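Local coordinates for DotI (Legionella pneumophila, PDB 3WZ4), which is of unknown molecular function but belongs, here as its periplasmic domain, to an inner-membrane complex essential for type IVB secretion, at residues Ile77-Gly82 with Arg91-Ile96; Met115-Val120 with Ile129-Phe134. All blocks are in the same frame, centred on the assembly; numbering follows the deposited sequence.

Contact 1 of 2, residues Ile77-Gly82 with Arg91-Ile96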
loop_
_atom_site.group_PDB
_atom_site.type_symbol
_atom_site.label_atom_id
_atom_site.label_comp_id
_atom_site.label_asym_id
_atom_site.label_seq_id
_atom_site.Cartn_x
_atom_site.Cartn_y
_atom_site.Cartn_z
ATOM N N ILE A 77 10.822 6.663 -4.404
ATOM C CA ILE A 77 12.169 6.992 -3.954
ATOM C C ILE A 77 12.426 6.478 -2.543
ATOM O O ILE A 77 11.514 6.402 -1.722
ATOM C CB ILE A 77 12.421 8.516 -3.976
ATOM C CG1 ILE A 77 11.452 9.229 -3.032
ATOM C CG2 ILE A 77 12.295 9.065 -5.394
ATOM C CD1 ILE A 77 11.592 10.739 -3.043
ATOM N N ILE A 78 13.673 6.113 -2.274
ATOM C CA ILE A 78 14.079 5.747 -0.926
ATOM C C ILE A 78 14.485 7.008 -0.178
ATOM O O ILE A 78 15.482 7.641 -0.516
ATOM C CB ILE A 78 15.252 4.755 -0.943
ATOM C CG1 ILE A 78 14.819 3.440 -1.594
ATOM C CG2 ILE A 78 15.774 4.509 0.470
ATOM C CD1 ILE A 78 15.965 2.501 -1.883
ATOM N N LEU A 79 13.692 7.384 0.822
ATOM C CA LEU A 79 13.995 8.549 1.642
ATOM C C LEU A 79 15.155 8.240 2.578
ATOM O O LEU A 79 15.979 9.104 2.880
ATOM C CB LEU A 79 12.771 8.962 2.464
ATOM C CG LEU A 79 11.496 9.348 1.709
ATOM C CD1 LEU A 79 10.377 9.644 2.690
ATOM C CD2 LEU A 79 11.740 10.544 0.792
ATOM N N GLN A 80 15.210 6.993 3.034
ATOM C CA GLN A 80 16.217 6.576 3.997
ATOM C C GLN A 80 16.218 5.058 4.120
ATOM O O GLN A 80 15.173 4.419 4.007
ATOM C CB GLN A 80 15.934 7.214 5.357
ATOM C CG GLN A 80 16.986 6.932 6.410
ATOM C CD GLN A 80 16.814 7.790 7.649
ATOM O OE1 GLN A 80 15.698 7.998 8.127
ATOM N NE2 GLN A 80 17.924 8.302 8.171
ATOM N N LYS A 81 17.396 4.484 4.338
ATOM C CA LYS A 81 17.514 3.051 4.563
ATOM C C LYS A 81 18.512 2.767 5.677
ATOM O O LYS A 81 19.333 3.619 6.017
ATOM C CB LYS A 81 17.912 2.320 3.276
ATOM C CG LYS A 81 19.223 2.792 2.657
ATOM C CD LYS A 81 19.514 2.053 1.353
ATOM C CE LYS A 81 20.842 2.489 0.750
ATOM N NZ LYS A 81 21.196 1.680 -0.448
ATOM N N GLY A 82 18.427 1.571 6.249
ATOM C CA GLY A 82 19.310 1.182 7.331
ATOM C C GLY A 82 18.660 0.230 8.316
ATOM O O GLY A 82 17.519 -0.196 8.134
ATOM N N ARG A 91 12.641 3.289 3.916
ATOM C CA ARG A 91 11.500 4.196 3.913
ATOM C C ARG A 91 11.263 4.668 2.483
ATOM O O ARG A 91 12.054 5.432 1.929
ATOM C CB ARG A 91 11.728 5.374 4.863
ATOM C CG ARG A 91 10.440 5.910 5.474
ATOM C CD ARG A 91 10.703 6.955 6.551
ATOM N NE ARG A 91 11.409 6.407 7.709
ATOM C CZ ARG A 91 10.813 5.836 8.752
ATOM N NH1 ARG A 91 9.492 5.726 8.788
ATOM N NH2 ARG A 91 11.539 5.373 9.759
ATOM N N VAL A 92 10.175 4.189 1.887
ATOM C CA VAL A 92 9.877 4.454 0.483
ATOM C C VAL A 92 8.658 5.351 0.286
ATOM O O VAL A 92 7.622 5.158 0.918
ATOM C CB VAL A 92 9.645 3.140 -0.287
ATOM C CG1 VAL A 92 9.112 3.423 -1.681
ATOM C CG2 VAL A 92 10.933 2.326 -0.345
ATOM N N GLN A 93 8.788 6.321 -0.612
ATOM C CA GLN A 93 7.719 7.271 -0.872
ATOM C C GLN A 93 7.382 7.327 -2.358
ATOM O O GLN A 93 8.273 7.298 -3.207
ATOM C CB GLN A 93 8.119 8.658 -0.374
ATOM C CG GLN A 93 7.021 9.696 -0.492
ATOM C CD GLN A 93 7.387 11.000 0.180
ATOM O OE1 GLN A 93 7.221 11.154 1.391
ATOM N NE2 GLN A 93 7.902 11.946 -0.599
HETATM N N MSE A 94 6.090 7.402 -2.663
HETATM C CA MSE A 94 5.636 7.472 -4.047
HETATM C C MSE A 94 4.309 8.212 -4.143
HETATM O O MSE A 94 3.378 7.922 -3.395
HETATM C CB MSE A 94 5.491 6.068 -4.645
HETATM C CG MSE A 94 5.356 6.057 -6.165
HETATM SE SE MSE A 94 5.141 4.268 -6.922
HETATM C CE MSE A 94 3.329 3.909 -6.296
ATOM N N PRO A 95 4.225 9.183 -5.062
ATOM C CA PRO A 95 2.975 9.901 -5.321
ATOM C C PRO A 95 2.095 9.121 -6.294
ATOM O O PRO A 95 2.607 8.477 -7.207
ATOM C CB PRO A 95 3.459 11.195 -5.974
ATOM C CG PRO A 95 4.688 10.782 -6.715
ATOM C CD PRO A 95 5.336 9.693 -5.885
ATOM N N ILE A 96 0.783 9.178 -6.100
ATOM C CA ILE A 96 -0.137 8.440 -6.955
ATOM C C ILE A 96 -1.372 9.262 -7.298
ATOM O O ILE A 96 -1.702 10.227 -6.606
ATOM C CB ILE A 96 -0.601 7.121 -6.287
ATOM C CG1 ILE A 96 -1.385 7.417 -5.007
ATOM C CG2 ILE A 96 0.583 6.218 -5.995
ATOM C CD1 ILE A 96 -1.869 6.174 -4.283
#
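The beta hairpin of strands 67-84 and 87-101 brings I77 and I78 against Q93 and V92, and L79 against Q93 and R91. I77 and Q93 form an antiparallel hydrogen-bonded pair. I77 N gives its hydrogen to Q93 O at 2.9 Å. Q93 N returns the bond to I77 O, also at 2.9 Å. I78 and V92 follow as a non-hydrogen-bonded pair. The first strand then turns a corner at L79, and the regular pairing breaks there. L79 N reaches R91 O at 2.8 Å, with a bent N-H...O angle of 149°. R91 N reaches past L79 to Q80 O at 2.8 Å, and this bond is almost straight at 176°. R91 therefore bonds to two successive residues, one through its carbonyl and one through its amide.

The side chains divide between two faces. I77 and Q93 share one. The L79 side chain leans across the first part of Q93, with L79 CD1 3.9 Å from Q93 CB. L79 CD1 also lies 3.7 Å from Q93 OE1. Q93 CG is anti to the backbone N (chi1 -175°), and the chain runs on extended, which carries the amide out past L79 CD1, the two side chains crossing at a slant. Its OE1 also has a weak hydrogen bond to T114 OG1 on strand 106-119.

I78 and V92 share the other face. I78 CG1 and V92 CG2 meet loosely at 4.2 Å. Helix 7-21 covers this side, where V92 packs on A14 and I78 touches D7. The I77, L79 and Q93 side is largely open at the surface. A helix laid over one face of a bent antiparallel sheet is consistent with the NTF2-like fold, the clan to which this family belongs.

Contact 2 of 2, residues Met115-Val120 with Ile129-Phe134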
loop_
_atom_site.group_PDB
_atom_site.type_symbol
_atom_site.label_atom_id
_atom_site.label_comp_id
_atom_site.label_asym_id
_atom_site.label_seq_id
_atom_site.Cartn_x
_atom_site.Cartn_y
_atom_site.Cartn_z
HETATM N N MSE A 115 5.884 4.414 2.924
HETATM C CA MSE A 115 5.930 3.075 3.491
HETATM C C MSE A 115 7.242 2.816 4.222
HETATM O O MSE A 115 8.317 3.194 3.753
HETATM C CB MSE A 115 5.749 2.026 2.389
HETATM C CG MSE A 115 4.389 2.044 1.705
HETATM SE SE MSE A 115 4.384 1.059 0.009
HETATM C CE MSE A 115 5.220 2.410 -1.128
ATOM N N LEU A 116 7.146 2.174 5.379
ATOM C CA LEU A 116 8.323 1.622 6.027
ATOM C C LEU A 116 8.379 0.139 5.692
ATOM O O LEU A 116 7.469 -0.616 6.026
ATOM C CB LEU A 116 8.279 1.840 7.543
ATOM C CG LEU A 116 9.436 1.221 8.335
ATOM C CD1 LEU A 116 10.766 1.827 7.914
ATOM C CD2 LEU A 116 9.222 1.381 9.835
ATOM N N ILE A 117 9.439 -0.271 5.009
ATOM C CA ILE A 117 9.585 -1.658 4.596
ATOM C C ILE A 117 10.740 -2.314 5.343
ATOM O O ILE A 117 11.827 -1.743 5.442
ATOM C CB ILE A 117 9.812 -1.760 3.074
ATOM C CG1 ILE A 117 8.572 -1.264 2.327
ATOM C CG2 ILE A 117 10.159 -3.187 2.669
ATOM C CD1 ILE A 117 8.710 -1.298 0.824
ATOM N N THR A 118 10.499 -3.505 5.882
ATOM C CA THR A 118 11.521 -4.200 6.655
ATOM C C THR A 118 11.723 -5.641 6.202
ATOM O O THR A 118 10.787 -6.306 5.761
ATOM C CB THR A 118 11.185 -4.199 8.158
ATOM O OG1 THR A 118 10.002 -4.974 8.383
ATOM C CG2 THR A 118 10.952 -2.779 8.649
ATOM N N ARG A 119 12.959 -6.114 6.312
ATOM C CA ARG A 119 13.266 -7.508 6.037
ATOM C C ARG A 119 12.623 -8.395 7.093
ATOM O O ARG A 119 12.705 -8.110 8.286
ATOM C CB ARG A 119 14.776 -7.730 6.039
ATOM C CG ARG A 119 15.521 -6.927 4.996
ATOM C CD ARG A 119 16.212 -7.844 4.005
ATOM N NE ARG A 119 16.944 -8.911 4.680
ATOM C CZ ARG A 119 17.625 -9.862 4.050
ATOM N NH1 ARG A 119 17.672 -9.878 2.722
ATOM N NH2 ARG A 119 18.260 -10.797 4.745
ATOM N N VAL A 120 11.977 -9.464 6.647
ATOM C CA VAL A 120 11.392 -10.441 7.553
ATOM C C VAL A 120 11.803 -11.842 7.120
ATOM O O VAL A 120 12.500 -12.010 6.118
ATOM C CB VAL A 120 9.852 -10.341 7.594
ATOM C CG1 VAL A 120 9.422 -9.025 8.225
ATOM C CG2 VAL A 120 9.267 -10.491 6.193
ATOM N N ILE A 129 10.483 -9.515 2.562
ATOM C CA ILE A 129 10.234 -8.167 3.056
ATOM C C ILE A 129 8.738 -7.945 3.230
ATOM O O ILE A 129 7.926 -8.618 2.596
ATOM C CB ILE A 129 10.788 -7.090 2.098
ATOM C CG1 ILE A 129 10.256 -7.315 0.680
ATOM C CG2 ILE A 129 12.313 -7.080 2.113
ATOM C CD1 ILE A 129 10.618 -6.214 -0.288
ATOM N N GLY A 130 8.388 -6.997 4.096
ATOM C CA GLY A 130 7.002 -6.638 4.330
ATOM C C GLY A 130 6.858 -5.201 4.792
ATOM O O GLY A 130 7.806 -4.603 5.302
ATOM N N ILE A 131 5.664 -4.645 4.614
ATOM C CA ILE A 131 5.383 -3.277 5.033
ATOM C C ILE A 131 5.015 -3.223 6.511
ATOM O O ILE A 131 4.104 -3.924 6.955
ATOM C CB ILE A 131 4.241 -2.672 4.203
ATOM C CG1 ILE A 131 4.657 -2.567 2.731
ATOM C CG2 ILE A 131 3.836 -1.311 4.755
ATOM C CD1 ILE A 131 3.510 -2.255 1.792
ATOM N N SER A 132 5.733 -2.396 7.270
ATOM C CA SER A 132 5.457 -2.214 8.695
ATOM C C SER A 132 4.599 -0.977 8.951
ATOM O O SER A 132 3.883 -0.901 9.948
ATOM C CB SER A 132 6.760 -2.120 9.493
ATOM O OG SER A 132 7.356 -3.399 9.636
ATOM N N GLN A 133 4.676 -0.006 8.049
ATOM C CA GLN A 133 3.854 1.189 8.165
ATOM C C GLN A 133 3.425 1.678 6.794
ATOM O O GLN A 133 4.230 1.754 5.868
ATOM C CB GLN A 133 4.587 2.302 8.917
ATOM C CG GLN A 133 3.704 3.508 9.209
ATOM C CD GLN A 133 4.425 4.601 9.971
ATOM O OE1 GLN A 133 5.516 5.023 9.589
ATOM N NE2 GLN A 133 3.815 5.069 11.054
ATOM N N PHE A 134 2.144 2.007 6.680
ATOM C CA PHE A 134 1.560 2.462 5.433
ATOM C C PHE A 134 0.866 3.797 5.692
ATOM O O PHE A 134 -0.164 3.848 6.361
ATOM C CB PHE A 134 0.553 1.427 4.932
ATOM C CG PHE A 134 0.156 1.603 3.493
ATOM C CD1 PHE A 134 -0.856 2.482 3.140
ATOM C CD2 PHE A 134 0.785 0.876 2.494
ATOM C CE1 PHE A 134 -1.229 2.636 1.818
ATOM C CE2 PHE A 134 0.416 1.028 1.169
ATOM C CZ PHE A 134 -0.591 1.907 0.832
#
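M115, present as selenomethionine, lies beside F134 and crosses I131. M115 CG is 3.9 Å from F134 CD2, and the two side chains run side by side in the same direction. M115 CG is anti to the carbonyl carbon (chi1 -65°) and the chain is extended to SE, which brings M115 SE within 3.9 Å of I131 CD1. SE also makes an oblique Met-aromatic contact with the F134 ring. Further along, I117 CG1 meets I131 CG1 at 4.1 Å, and I117 CG2 rests on I129 CB. On the other face, L116 CB and Q133 CB touch at 4.0 Å.

The backbone sets these positions. T118 and G130 exchange two hydrogen bonds, with T118 N to G130 O at 3.0 Å. A classic beta bulge then places both S132 and Q133 opposite L116. S132 N bonds to L116 O at 2.8 Å, and L116 N bonds to Q133 O at 3.0 Å. The bulge lies where strand 129-138 turns its corner.

T118 OG1 gives S132 OG a weak hydrogen bond at 3.3 Å. S132 OG has further partners outside the hairpin, E43 OE2 and T41 OG1. The F134 ring packs edge-to-face with that of F48, and F134 N bonds to Q47 OE1. Helix 7-21 covers M115, I117 and I131.

The pairing thus joins an apolar face under the helix to a polar bulge, whose serine hydroxyl probably donates to E43 if that carboxylate is ionised.

The two contacts are successive hairpins of one antiparallel sheet. Their inner strands, 87-101 and 106-119, are neighbours, and V92 O probably accepts a hydrogen bond from M115 N between them. The contact centres lie about 11 Å apart. Residues 77-82 with 91-96 form mainly a surface contact, held by backbone bonds with sparse side-chain packing. Residues 115-120 with 129-134 are partly buried and carry much more apolar packing. Both have a strand that turns a corner, and both put side chains against helix 7-21: V92 in contact 1, M115 and I117 in contact 2, all on A14. The corner of contact 1 is an exposed leucine, that of contact 2 a partly exposed serine with polar partners.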